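Local coordinates for protein mercuric reductase (Metallosphaera sedula, PDB 4YWO) that probably reduces mercuric ions to elemental mercury with NADPH, using bound FAD as cofactor and working as a homodimer, at residues A[206-211]-A[216-221]; A[222-227]-A[349-354]; A[338-343]-A[419-424]; A[391-396]-A[401-406]; A[414-419]-A[439-444]. One frame throughout, in Å; residues are numbered along the deposited sequence. Where two conformers were deposited one is given.

In the fold
The five contacts run from the nucleotide-binding part of the chain into the dimerisation domain. Interactions 1 and 2 share helix 215-227, with centres 9 Å apart; in interaction 2 the helix meets strand 350-355. This strand pairs with 399-407, half of the hairpin in interaction 4, through bonds such as Ala352 N to Ala405 O. Helix 414-422, used by interactions 3 and 5, packs against the same sheet, and both contacts touch the second subunit. The Glu216-Lys392 salt bridge ties interaction 1 to interaction 4. None lies on the flavin: the side chain of Leu351 in interaction 2 is about 12 Å from a bound FAD, and that of Ala441 in interaction 5 about 13 Å.

Interaction 1 (A[206-211]-A[216-221]); sequences SPVLIP and EASVEA
Ser218 and Leu209 illustrate how an irregular loop can be fixed to a helix by one hydrogen bond, one water bridge and a small apolar patch. The hydroxyl OG of Ser218 donates to Leu209 O at 2.8 Å and approaches it almost in line with the C=O bond, at an angle of 169°. The serine oxygen lies beside its own backbone N (chi1 -65°), which turns it to the flank of the helix that the loop passes. Ile210 O also stands near, 3.1 Å from Ser218 OG.

A water adds a second polar link. Leu209 N donates to it at 2.9 Å, and the water in turn donates to Ser218 O over 2.8 Å, tying both the amide and the carbonyl of Leu209 to one serine.

The apolar part is carried by Ile210, whose CG1 branch projects between the backbone N and the carbonyl carbon (chi1 55°) and sends CD1 across two alanines one helical turn apart. Ile210 CD1 comes within 3.8 Å of Ala221 CB and 4.2 Å of Ala217 CB. Leu209 CD1 also meets Ala221, 4.0 Å from its CB.

The loop leads from strand 199-203 of a parallel sheet into helix 215-227, a strand-loop-helix unit of the Rossmann-like domain that binds NADPH in relatives. Leu187 of helix 184-194 covers Leu209, Ile210 and Ala221, while Phe390 of strand 390-396 lies against Glu216, Ala217 and Glu220.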
# COMPACT_ATOMS: atom_id res chain seq x y z
N SER A 206 -23.64 12.46 17.72
CA SER A 206 -24.35 11.89 16.57
C SER A 206 -24.63 10.41 16.88
O SER A 206 -23.98 9.88 17.77
CB SER A 206 -23.49 12.08 15.32
OG SER A 206 -23.19 13.47 15.17
N PRO A 207 -25.62 9.74 16.20
CA PRO A 207 -25.97 8.35 16.36
C PRO A 207 -24.96 7.33 15.90
O PRO A 207 -25.09 6.19 16.23
CB PRO A 207 -27.21 8.18 15.44
CG PRO A 207 -27.62 9.55 15.11
CD PRO A 207 -26.45 10.46 15.21
N VAL A 208 -23.94 7.80 15.15
CA VAL A 208 -22.88 6.89 14.70
C VAL A 208 -21.55 7.64 14.79
O VAL A 208 -21.49 8.85 14.84
CB VAL A 208 -23.10 6.41 13.24
CG1 VAL A 208 -24.37 5.61 13.14
CG2 VAL A 208 -23.08 7.56 12.26
N LEU A 209 -20.50 6.82 14.85
CA LEU A 209 -19.14 7.35 14.70
C LEU A 209 -18.92 7.82 13.27
O LEU A 209 -19.52 7.27 12.33
CB LEU A 209 -18.21 6.25 15.02
CG LEU A 209 -18.22 5.66 16.46
CD1 LEU A 209 -17.29 4.51 16.59
CD2 LEU A 209 -17.91 6.73 17.51
N ILE A 210 -17.96 8.73 13.07
CA ILE A 210 -17.60 9.25 11.78
C ILE A 210 -18.76 9.39 10.83
O ILE A 210 -18.86 8.84 9.71
CB ILE A 210 -16.41 8.46 11.10
CG1 ILE A 210 -16.69 6.99 11.00
CG2 ILE A 210 -15.10 8.74 11.82
CD1 ILE A 210 -15.57 6.19 10.28
N PRO A 211 -19.72 10.27 11.21
CA PRO A 211 -20.97 10.31 10.42
C PRO A 211 -20.87 10.96 9.10
O PRO A 211 -21.78 10.85 8.30
CB PRO A 211 -21.89 11.18 11.36
CG PRO A 211 -20.96 12.01 12.12
CD PRO A 211 -19.80 11.08 12.44
N GLU A 216 -21.08 2.22 5.66
CA GLU A 216 -20.29 1.06 5.91
C GLU A 216 -19.08 1.40 6.83
O GLU A 216 -18.68 0.55 7.66
CB GLU A 216 -19.81 0.41 4.60
CG GLU A 216 -20.94 -0.16 3.75
CD GLU A 216 -21.54 0.79 2.77
OE1 GLU A 216 -21.42 2.05 2.84
OE2 GLU A 216 -22.13 0.21 1.84
N ALA A 217 -18.46 2.52 6.62
CA ALA A 217 -17.32 2.91 7.46
C ALA A 217 -17.72 3.15 8.91
O ALA A 217 -17.03 2.73 9.85
CB ALA A 217 -16.55 4.05 6.85
N SER A 218 -18.87 3.83 9.12
CA SER A 218 -19.35 4.04 10.50
C SER A 218 -19.60 2.71 11.20
O SER A 218 -19.29 2.57 12.41
CB SER A 218 -20.65 4.85 10.43
OG SER A 218 -20.44 6.14 9.91
N VAL A 219 -20.19 1.71 10.50
CA VAL A 219 -20.33 0.36 11.07
C VAL A 219 -19.04 -0.28 11.53
O VAL A 219 -18.91 -0.78 12.65
CB VAL A 219 -21.07 -0.57 10.11
CG1 VAL A 219 -21.04 -2.01 10.58
CG2 VAL A 219 -22.48 -0.06 9.84
N GLU A 220 -18.04 -0.24 10.60
CA GLU A 220 -16.76 -0.80 10.87
C GLU A 220 -16.07 -0.09 12.01
O GLU A 220 -15.42 -0.73 12.83
CB GLU A 220 -15.82 -0.84 9.65
CG GLU A 220 -16.24 -1.66 8.45
CD GLU A 220 -16.48 -3.10 8.59
OE1 GLU A 220 -16.62 -3.63 9.73
OE2 GLU A 220 -16.52 -3.78 7.50
N ALA A 221 -16.21 1.26 12.09
CA ALA A 221 -15.57 2.09 13.15
C ALA A 221 -16.00 1.56 14.53
O ALA A 221 -15.18 1.35 15.44
CB ALA A 221 -15.87 3.53 12.97
O HOH W 1 -20.75 3.92 14.45

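Interaction 2 (A[222-227]-A[349-354]); sequences RRIMEN and PNLARV
Ile224 reaches out with its CG1-CD1 arm to meet the CG-CD corner of Pro349 end-on. Ile224 CD1 is 3.8 Å from Pro349 CG, and Ile224 CG1 is 4.0 Å from Pro349 CD. With CG1 set beside the backbone N (chi1 -64°) and the arm extended beyond it, the terminal methyl reaches well clear of the helix, whose outer flank carries a salt bridge between Arg222 and Glu226. The same CD1 comes to 4.3 Å from Leu351 CD1, two residues further along, and no polar bond crosses between the two segments. Small as it is, the contact is an interdomain one of the pyridine nucleotide-disulfide oxidoreductase fold: helix 215-227 of the nucleotide-binding region meets the start of strand 350-355, an element of the antiparallel sheet of the dimerisation domain. Pro349 enters that strand after a cis peptide bond. Leu351 also packs on Ile210 and Trp213, in the loop that precedes the helix and at its approach. Val406, on the adjacent strand 399-407, touches Ile224, Pro349 and Leu351 alike.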
# COMPACT_ATOMS: atom_id res chain seq x y z
N ARG A 222 -17.32 1.29 14.69
CA ARG A 222 -17.77 0.74 15.93
C ARG A 222 -17.20 -0.59 16.28
O ARG A 222 -16.77 -0.87 17.42
CB ARG A 222 -19.33 0.79 15.99
CG ARG A 222 -19.74 0.31 17.34
CD ARG A 222 -21.21 -0.04 17.54
NE ARG A 222 -21.92 1.14 17.77
CZ ARG A 222 -22.20 1.68 18.93
NH1 ARG A 222 -21.89 1.09 20.09
NH2 ARG A 222 -22.93 2.74 18.93
N ARG A 223 -17.11 -1.50 15.29
CA ARG A 223 -16.56 -2.82 15.47
C ARG A 223 -15.09 -2.79 15.85
O ARG A 223 -14.65 -3.56 16.73
CB ARG A 223 -16.69 -3.64 14.20
CG ARG A 223 -18.11 -3.92 13.89
CD ARG A 223 -18.09 -4.71 12.61
NE ARG A 223 -19.42 -5.28 12.31
CZ ARG A 223 -19.84 -5.52 11.11
NH1 ARG A 223 -19.06 -5.35 10.04
NH2 ARG A 223 -21.08 -6.00 10.93
N ILE A 224 -14.36 -1.86 15.20
CA ILE A 224 -12.92 -1.68 15.48
C ILE A 224 -12.73 -1.26 16.89
O ILE A 224 -11.90 -1.83 17.61
CB ILE A 224 -12.26 -0.76 14.48
CG1 ILE A 224 -12.33 -1.43 13.09
CG2 ILE A 224 -10.78 -0.50 14.87
CD1 ILE A 224 -12.08 -0.47 11.93
N MET A 225 -13.49 -0.27 17.32
CA MET A 225 -13.39 0.14 18.72
C MET A 225 -13.74 -0.94 19.75
O MET A 225 -12.98 -1.17 20.71
CB MET A 225 -14.23 1.35 18.94
CG MET A 225 -13.84 2.64 18.21
SD MET A 225 -12.19 3.29 18.62
CE MET A 225 -11.19 2.52 17.32
N GLU A 226 -14.85 -1.60 19.47
CA GLU A 226 -15.33 -2.65 20.38
C GLU A 226 -14.43 -3.80 20.41
O GLU A 226 -14.22 -4.39 21.55
CB GLU A 226 -16.76 -3.01 20.05
CG GLU A 226 -17.70 -1.83 20.42
CD GLU A 226 -19.20 -2.06 20.14
OE1 GLU A 226 -19.53 -3.02 19.41
OE2 GLU A 226 -20.04 -1.21 20.62
N ASN A 227 -13.75 -4.11 19.32
CA ASN A 227 -12.78 -5.21 19.28
C ASN A 227 -11.59 -4.95 20.24
O ASN A 227 -10.96 -5.88 20.69
CB ASN A 227 -12.28 -5.50 17.84
CG ASN A 227 -13.31 -6.18 16.94
OD1 ASN A 227 -14.37 -6.66 17.39
ND2 ASN A 227 -13.01 -6.20 15.62
N PRO A 349 -7.55 -2.09 11.86
CA PRO A 349 -7.22 -1.77 10.43
C PRO A 349 -7.50 -0.31 10.13
O PRO A 349 -8.23 0.35 10.91
CB PRO A 349 -8.12 -2.67 9.65
CG PRO A 349 -9.37 -2.75 10.48
CD PRO A 349 -8.82 -2.85 11.92
N ASN A 350 -6.92 0.17 9.06
CA ASN A 350 -7.08 1.55 8.61
C ASN A 350 -8.48 1.79 7.98
O ASN A 350 -9.16 0.85 7.49
CB ASN A 350 -6.12 1.92 7.53
CG ASN A 350 -4.63 1.87 7.84
OD1 ASN A 350 -3.83 1.80 6.88
ND2 ASN A 350 -4.22 1.84 9.10
N LEU A 351 -8.93 3.04 8.06
CA LEU A 351 -10.11 3.49 7.27
C LEU A 351 -9.56 4.50 6.33
O LEU A 351 -8.79 5.42 6.75
CB LEU A 351 -11.20 4.13 8.12
CG LEU A 351 -11.78 3.20 9.23
CD1 LEU A 351 -11.02 3.45 10.48
CD2 LEU A 351 -13.28 3.43 9.40
N ALA A 352 -9.93 4.45 5.05
CA ALA A 352 -9.38 5.41 4.09
C ALA A 352 -10.47 5.87 3.13
O ALA A 352 -11.38 5.08 2.81
CB ALA A 352 -8.33 4.73 3.29
N ARG A 353 -10.36 7.07 2.63
CA ARG A 353 -11.32 7.56 1.66
C ARG A 353 -10.66 8.59 0.74
O ARG A 353 -9.67 9.24 1.06
CB ARG A 353 -12.45 8.25 2.41
CG ARG A 353 -12.09 9.44 3.20
CD ARG A 353 -13.22 10.12 3.94
NE ARG A 353 -14.12 10.74 3.02
CZ ARG A 353 -15.30 11.24 3.42
NH1 ARG A 353 -15.62 11.19 4.72
NH2 ARG A 353 -16.12 11.75 2.52
N VAL A 354 -11.19 8.64 -0.49
CA VAL A 354 -10.82 9.73 -1.42
C VAL A 354 -12.01 9.98 -2.33
O VAL A 354 -12.69 9.03 -2.72
CB VAL A 354 -9.53 9.39 -2.21
CG1 VAL A 354 -9.60 8.10 -2.98
CG2 VAL A 354 -9.04 10.56 -3.08

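Interaction 3 (A[338-343]-A[419-424]); sequences ENAVPQ and LAIRFG
Ile421 O, the backbone oxygen of a residue that faces Ala340, accepts the amide of Gly424 at 3.0 Å. That bond helps close helix 414-422 in a Schellman motif, with Gly424 at positive phi (64°). Just before it, Phe423 N makes the last regular helical bond, to Leu419 O at 3.0 Å. The example shows how a helix end can be packed by a loop without any hydrogen bond passing between them. Ala340, in the loop before strand 343-345, points its methyl at the last turn and touches two neighbouring side chains there. The closer is Arg422, whose CG sits 3.6 Å from Ala340 CB; the other is Ile421, with CG2 at 4.2 Å from the same methyl. This places the alanine against the aliphatic root of the arginine, before its chain bends at chi3 (71°).

The dimer interface begins immediately beyond. Phe423 meets Phe423 of the second subunit with the ring planes at about 50°, and Arg422 NH1 makes a weak hydrogen bond to Thr433 OG1 of that subunit. Behind the contact, Ile421 packs on Val354 of strand 350-355. On the loop side, Asn339 presents its backbone oxygen, and Asn339 O lies 3.9 Å from Ile421 CG2.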
# COMPACT_ATOMS: atom_id res chain seq x y z
N GLU A 338 -10.13 19.41 -4.14
CA GLU A 338 -10.30 18.70 -2.88
C GLU A 338 -10.94 17.32 -3.05
O GLU A 338 -10.87 16.49 -2.15
CB GLU A 338 -11.13 19.54 -1.91
CG GLU A 338 -10.58 19.58 -0.50
CD GLU A 338 -10.85 20.90 0.20
OE1 GLU A 338 -11.06 21.91 -0.51
OE2 GLU A 338 -10.85 20.93 1.45
N ASN A 339 -11.55 17.07 -4.21
CA ASN A 339 -12.24 15.73 -4.45
C ASN A 339 -11.32 14.65 -5.02
O ASN A 339 -11.76 13.57 -5.32
CB ASN A 339 -13.50 15.91 -5.28
CG ASN A 339 -14.57 16.71 -4.53
OD1 ASN A 339 -14.68 16.67 -3.27
ND2 ASN A 339 -15.39 17.42 -5.28
N ALA A 340 -9.99 14.91 -5.01
CA ALA A 340 -9.01 13.85 -5.21
C ALA A 340 -8.00 13.83 -4.03
O ALA A 340 -6.90 13.30 -4.18
CB ALA A 340 -8.26 13.99 -6.51
N VAL A 341 -8.35 14.42 -2.91
CA VAL A 341 -7.46 14.45 -1.73
C VAL A 341 -7.86 13.32 -0.75
O VAL A 341 -9.00 13.27 -0.22
CB VAL A 341 -7.61 15.78 -1.00
CG1 VAL A 341 -6.80 15.78 0.28
CG2 VAL A 341 -7.04 16.90 -1.89
N PRO A 342 -6.92 12.40 -0.46
CA PRO A 342 -7.26 11.31 0.50
C PRO A 342 -7.24 11.63 1.95
O PRO A 342 -6.55 12.58 2.36
CB PRO A 342 -6.21 10.23 0.20
CG PRO A 342 -5.04 11.05 -0.24
CD PRO A 342 -5.54 12.27 -0.90
N GLN A 343 -8.07 10.93 2.74
CA GLN A 343 -8.02 10.97 4.17
C GLN A 343 -7.99 9.56 4.76
O GLN A 343 -8.82 8.71 4.41
CB GLN A 343 -9.22 11.71 4.80
CG GLN A 343 -9.15 11.69 6.33
CD GLN A 343 -10.44 12.16 7.00
OE1 GLN A 343 -11.37 12.67 6.35
NE2 GLN A 343 -10.43 12.10 8.30
N LEU A 419 -4.91 8.71 -7.68
CA LEU A 419 -4.36 8.91 -9.00
C LEU A 419 -5.38 8.51 -10.03
O LEU A 419 -5.57 9.23 -11.06
CB LEU A 419 -3.07 8.10 -9.12
CG LEU A 419 -2.23 8.34 -10.36
CD1 LEU A 419 -1.67 9.73 -10.35
CD2 LEU A 419 -1.10 7.31 -10.49
N ALA A 420 -6.09 7.39 -9.79
CA ALA A 420 -7.16 6.94 -10.72
C ALA A 420 -8.18 8.05 -10.85
O ALA A 420 -8.63 8.37 -11.98
CB ALA A 420 -7.79 5.68 -10.20
N ILE A 421 -8.60 8.67 -9.78
CA ILE A 421 -9.60 9.73 -9.81
C ILE A 421 -9.09 10.95 -10.56
O ILE A 421 -9.78 11.46 -11.47
CB ILE A 421 -10.07 10.17 -8.40
CG1 ILE A 421 -10.89 9.03 -7.72
CG2 ILE A 421 -10.94 11.44 -8.46
CD1 ILE A 421 -11.16 9.13 -6.25
N ARG A 422 -7.84 11.36 -10.30
CA ARG A 422 -7.26 12.49 -11.09
C ARG A 422 -7.22 12.20 -12.57
O ARG A 422 -7.45 13.11 -13.43
CB ARG A 422 -5.86 12.80 -10.59
CG ARG A 422 -5.96 13.38 -9.20
CD ARG A 422 -4.68 14.06 -8.76
NE ARG A 422 -4.53 15.31 -9.52
CZ ARG A 422 -3.65 15.59 -10.48
NH1 ARG A 422 -2.80 14.73 -10.98
NH2 ARG A 422 -3.73 16.79 -11.04
N PHE A 423 -6.97 11.01 -13.01
CA PHE A 423 -6.89 10.65 -14.41
C PHE A 423 -8.26 10.40 -15.02
O PHE A 423 -8.34 10.10 -16.22
CB PHE A 423 -5.94 9.48 -14.60
CG PHE A 423 -4.45 9.94 -14.77
CD1 PHE A 423 -3.98 10.29 -16.04
CD2 PHE A 423 -3.65 10.20 -13.73
CE1 PHE A 423 -2.68 10.72 -16.23
CE2 PHE A 423 -2.32 10.58 -13.92
CZ PHE A 423 -1.86 10.89 -15.15
N GLY A 424 -9.32 10.42 -14.22
CA GLY A 424 -10.66 10.04 -14.74
C GLY A 424 -10.71 8.60 -15.18
O GLY A 424 -11.40 8.27 -16.15

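Interaction 4 (A[391-396]-A[401-406]); sequences VKMVTM and VGVHAV
A beta hairpin of the dimerisation domain is built here from strands 390-396 and 399-407; their segments 391-396 and 401-406 run antiparallel, at 173°, with a classic beta bulge near the turn. Lys392 and His404 form a hydrogen-bonded pair: Lys392 N donates to His404 O at 2.7 Å, and His404 N returns a bond to Lys392 O at 2.9 Å. Val394 N continues the pattern to Gly402 O at 2.9 Å. At the bulge, Val401 and Gly402 both face Val394. Val394 O accepts from Val401 N at 2.9 Å and, more weakly, from Gly402 N at 3.3 Å, one carbonyl serving two successive amides. Beside the bulge, Val401 CG2 packs 3.9 Å from Met396 CB.

The two faces differ in character. On one, Met393 and Val403 lie side by side, CE to CG2 at 4.2 Å, and Val391 CG2 meets Ala405 CB at 4.0 Å; helix 442-449 covers this face through Val447 and Leu444. On the other, Lys392 has CG anti to the backbone N (chi1 -175°) and an extended chain, which carries NZ to salt bridges with Glu214 and Glu216, while His404 NE2 bonds to Leu356 O. With two carboxylates around it, the lysine ammonium is probably stabilised in its charged form.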
# COMPACT_ATOMS: atom_id res chain seq x y z
N VAL A 391 -14.16 -2.62 0.49
CA VAL A 391 -13.74 -1.57 -0.47
C VAL A 391 -15.00 -1.15 -1.23
O VAL A 391 -15.73 -1.99 -1.78
CB VAL A 391 -12.61 -2.02 -1.43
CG1 VAL A 391 -12.21 -0.88 -2.29
CG2 VAL A 391 -11.46 -2.44 -0.61
N LYS A 392 -15.27 0.16 -1.24
CA LYS A 392 -16.44 0.71 -1.97
C LYS A 392 -15.94 1.66 -3.04
O LYS A 392 -15.07 2.51 -2.79
CB LYS A 392 -17.32 1.48 -1.03
CG LYS A 392 -18.61 2.00 -1.61
CD LYS A 392 -19.49 2.51 -0.44
CE LYS A 392 -20.87 2.80 -0.91
NZ LYS A 392 -21.73 3.25 0.24
N MET A 393 -16.48 1.52 -4.22
CA MET A 393 -16.09 2.32 -5.39
C MET A 393 -17.31 2.99 -5.98
O MET A 393 -18.37 2.33 -6.06
CB MET A 393 -15.34 1.46 -6.41
CG MET A 393 -14.81 2.18 -7.69
SD MET A 393 -13.83 1.13 -8.73
CE MET A 393 -12.29 1.17 -7.82
N VAL A 394 -17.19 4.26 -6.30
CA VAL A 394 -18.29 5.04 -6.82
C VAL A 394 -17.91 5.63 -8.16
O VAL A 394 -16.81 6.17 -8.31
CB VAL A 394 -18.64 6.19 -5.89
CG1 VAL A 394 -19.81 7.01 -6.40
CG2 VAL A 394 -18.86 5.78 -4.43
N THR A 395 -18.78 5.46 -9.19
CA THR A 395 -18.43 6.02 -10.53
C THR A 395 -19.52 7.00 -10.91
O THR A 395 -20.65 6.89 -10.48
CB THR A 395 -18.30 4.99 -11.67
OG1 THR A 395 -19.60 4.32 -11.85
CG2 THR A 395 -17.23 3.92 -11.34
N MET A 396 -19.16 8.03 -11.72
CA MET A 396 -20.15 9.03 -12.19
C MET A 396 -19.81 9.14 -13.68
O MET A 396 -18.68 9.41 -14.06
CB MET A 396 -19.94 10.32 -11.42
CG MET A 396 -20.32 11.60 -12.19
SD MET A 396 -22.09 11.56 -12.02
CE MET A 396 -22.02 12.51 -10.47
N VAL A 401 -14.98 8.25 -9.22
CA VAL A 401 -15.00 9.41 -8.46
C VAL A 401 -14.90 9.33 -6.94
O VAL A 401 -14.81 10.36 -6.24
CB VAL A 401 -16.18 10.35 -8.81
CG1 VAL A 401 -16.15 10.73 -10.31
CG2 VAL A 401 -17.53 9.77 -8.42
N GLY A 402 -14.95 8.11 -6.39
CA GLY A 402 -14.81 7.95 -4.95
C GLY A 402 -14.39 6.54 -4.70
O GLY A 402 -14.82 5.57 -5.34
N VAL A 403 -13.52 6.39 -3.69
CA VAL A 403 -13.13 5.07 -3.17
C VAL A 403 -13.03 5.20 -1.67
O VAL A 403 -12.42 6.16 -1.15
CB VAL A 403 -11.78 4.57 -3.77
CG1 VAL A 403 -11.29 3.33 -3.09
CG2 VAL A 403 -11.80 4.47 -5.28
N HIS A 404 -13.61 4.23 -0.94
CA HIS A 404 -13.68 4.21 0.48
C HIS A 404 -13.34 2.82 0.88
O HIS A 404 -13.85 1.86 0.36
CB HIS A 404 -15.10 4.58 0.95
CG HIS A 404 -15.58 5.85 0.33
ND1 HIS A 404 -15.49 7.07 0.95
CD2 HIS A 404 -16.04 6.11 -0.92
CE1 HIS A 404 -15.85 8.01 0.12
NE2 HIS A 404 -16.11 7.45 -1.06
N ALA A 405 -12.50 2.64 1.94
CA ALA A 405 -12.07 1.29 2.26
C ALA A 405 -11.72 1.18 3.75
O ALA A 405 -11.34 2.19 4.41
CB ALA A 405 -10.87 0.90 1.44
N VAL A 406 -11.88 -0.02 4.29
CA VAL A 406 -11.45 -0.38 5.64
C VAL A 406 -10.71 -1.71 5.44
O VAL A 406 -11.24 -2.67 4.89
CB VAL A 406 -12.68 -0.50 6.62
CG1 VAL A 406 -12.16 -1.08 7.92
CG2 VAL A 406 -13.38 0.81 6.75

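Interaction 5 (A[414-419]-A[439-444]); sequences IGEAAL and TIAESL
A carboxylate pressed against a leucine methyl is the uncommon feature here: Glu416 slides past Leu444 in the opposite direction, and Leu444 CD1 touches it all along its length. The methyl is 3.7 Å from Glu416 CD and 3.8 Å from Glu416 OE1. Glu416 presents so long a flank because CG is anti to the backbone N (chi1 -180°) and the chain stays extended beyond it. The acid group has its polar partner elsewhere, since OE2 is hydrogen-bonded to His435 NE2, a bond that helps satisfy a buried oxygen. The other branch of the leucine packs more loosely on the helix, with Leu444 CD2 at 4.5 Å from Ala417 CB.

The turn that brings Leu444 here is itself well bonded. Ile440 O accepts both Ser443 N, at 2.9 Å, and Ser443 OG, at 2.7 Å. Preceding it, Thr439 OG1 accepts from Glu442 N at 3.3 Å. The carboxylate of Glu412 of the second subunit accepts from the amides of Ile440 and Ala441 near the helix start, which would probably stabilise its negative charge.

Val403 of strand 399-407, in the antiparallel sheet, underlies both Ala417 and Leu444. In one of two conformers of Glu442, OE2 also receives Thr439 N; this half is doubtful, but there the pair forms a capping box, which leads into the helix carrying Leu444, soon after Phe437, which binds an FAD not held by this chain.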
# COMPACT_ATOMS: atom_id res chain seq x y z
N ILE A 414 -4.56 3.93 -1.07
CA ILE A 414 -5.50 5.02 -1.33
C ILE A 414 -4.86 6.00 -2.28
O ILE A 414 -5.58 6.68 -3.03
CB ILE A 414 -6.03 5.67 -0.04
CG1 ILE A 414 -7.43 6.31 -0.24
CG2 ILE A 414 -5.04 6.66 0.57
CD1 ILE A 414 -8.51 5.33 -0.53
N GLY A 415 -3.51 6.03 -2.41
CA GLY A 415 -2.93 6.89 -3.39
C GLY A 415 -3.14 6.36 -4.82
O GLY A 415 -3.27 7.19 -5.74
N GLU A 416 -3.20 5.05 -5.00
CA GLU A 416 -3.63 4.53 -6.30
C GLU A 416 -5.00 5.01 -6.66
O GLU A 416 -5.24 5.43 -7.84
CB GLU A 416 -3.52 3.02 -6.35
CG GLU A 416 -3.93 2.40 -7.65
CD GLU A 416 -3.88 0.88 -7.77
OE1 GLU A 416 -3.23 0.18 -6.93
OE2 GLU A 416 -4.62 0.33 -8.67
N ALA A 417 -5.91 5.00 -5.71
CA ALA A 417 -7.26 5.50 -5.96
C ALA A 417 -7.29 6.99 -6.26
O ALA A 417 -8.00 7.38 -7.19
CB ALA A 417 -8.19 5.17 -4.77
N ALA A 418 -6.50 7.77 -5.50
CA ALA A 418 -6.40 9.19 -5.83
C ALA A 418 -5.91 9.46 -7.24
O ALA A 418 -6.46 10.29 -7.96
CB ALA A 418 -5.53 9.86 -4.82
N LEU A 419 -4.91 8.71 -7.68
CA LEU A 419 -4.36 8.91 -9.00
C LEU A 419 -5.38 8.51 -10.03
O LEU A 419 -5.57 9.23 -11.06
CB LEU A 419 -3.07 8.10 -9.12
CG LEU A 419 -2.23 8.34 -10.36
CD1 LEU A 419 -1.67 9.73 -10.35
CD2 LEU A 419 -1.10 7.31 -10.49
N THR A 439 -2.05 -9.11 -2.79
CA THR A 439 -1.93 -7.83 -2.07
C THR A 439 -3.27 -7.37 -1.65
O THR A 439 -4.29 -7.72 -2.26
CB THR A 439 -1.22 -6.73 -2.91
OG1 THR A 439 -1.91 -6.47 -4.16
CG2 THR A 439 0.24 -7.14 -3.17
N ILE A 440 -3.30 -6.50 -0.65
CA ILE A 440 -4.59 -5.80 -0.33
C ILE A 440 -5.01 -4.87 -1.46
O ILE A 440 -6.19 -4.78 -1.76
CB ILE A 440 -4.47 -5.10 1.03
CG1 ILE A 440 -4.15 -6.11 2.20
CG2 ILE A 440 -5.79 -4.32 1.33
CD1 ILE A 440 -5.25 -7.08 2.46
N ALA A 441 -4.06 -4.25 -2.11
CA ALA A 441 -4.33 -3.30 -3.20
C ALA A 441 -5.08 -3.88 -4.37
O ALA A 441 -5.79 -3.16 -5.10
CB ALA A 441 -3.08 -2.63 -3.61
N GLU A 442 -4.90 -5.17 -4.62
CA GLU A 442 -5.68 -5.68 -5.75
C GLU A 442 -7.16 -5.68 -5.49
O GLU A 442 -7.94 -5.77 -6.48
CB GLU A 442 -5.37 -7.10 -6.21
CG GLU A 442 -4.14 -7.71 -5.84
CD GLU A 442 -4.23 -9.22 -5.95
OE1 GLU A 442 -4.32 -9.78 -7.08
OE2 GLU A 442 -4.14 -9.91 -4.94
N SER A 443 -7.59 -5.38 -4.25
CA SER A 443 -9.02 -5.10 -3.96
C SER A 443 -9.57 -3.94 -4.80
O SER A 443 -10.76 -3.95 -5.13
CB SER A 443 -9.27 -4.82 -2.50
OG SER A 443 -8.61 -3.62 -2.13
N LEU A 444 -8.76 -3.01 -5.25
CA LEU A 444 -9.21 -1.92 -6.15
C LEU A 444 -9.65 -2.49 -7.50
O LEU A 444 -10.64 -2.07 -8.04
CB LEU A 444 -8.11 -0.87 -6.35
CG LEU A 444 -7.79 -0.14 -5.05
CD1 LEU A 444 -6.59 0.76 -5.28
CD2 LEU A 444 -8.94 0.76 -4.62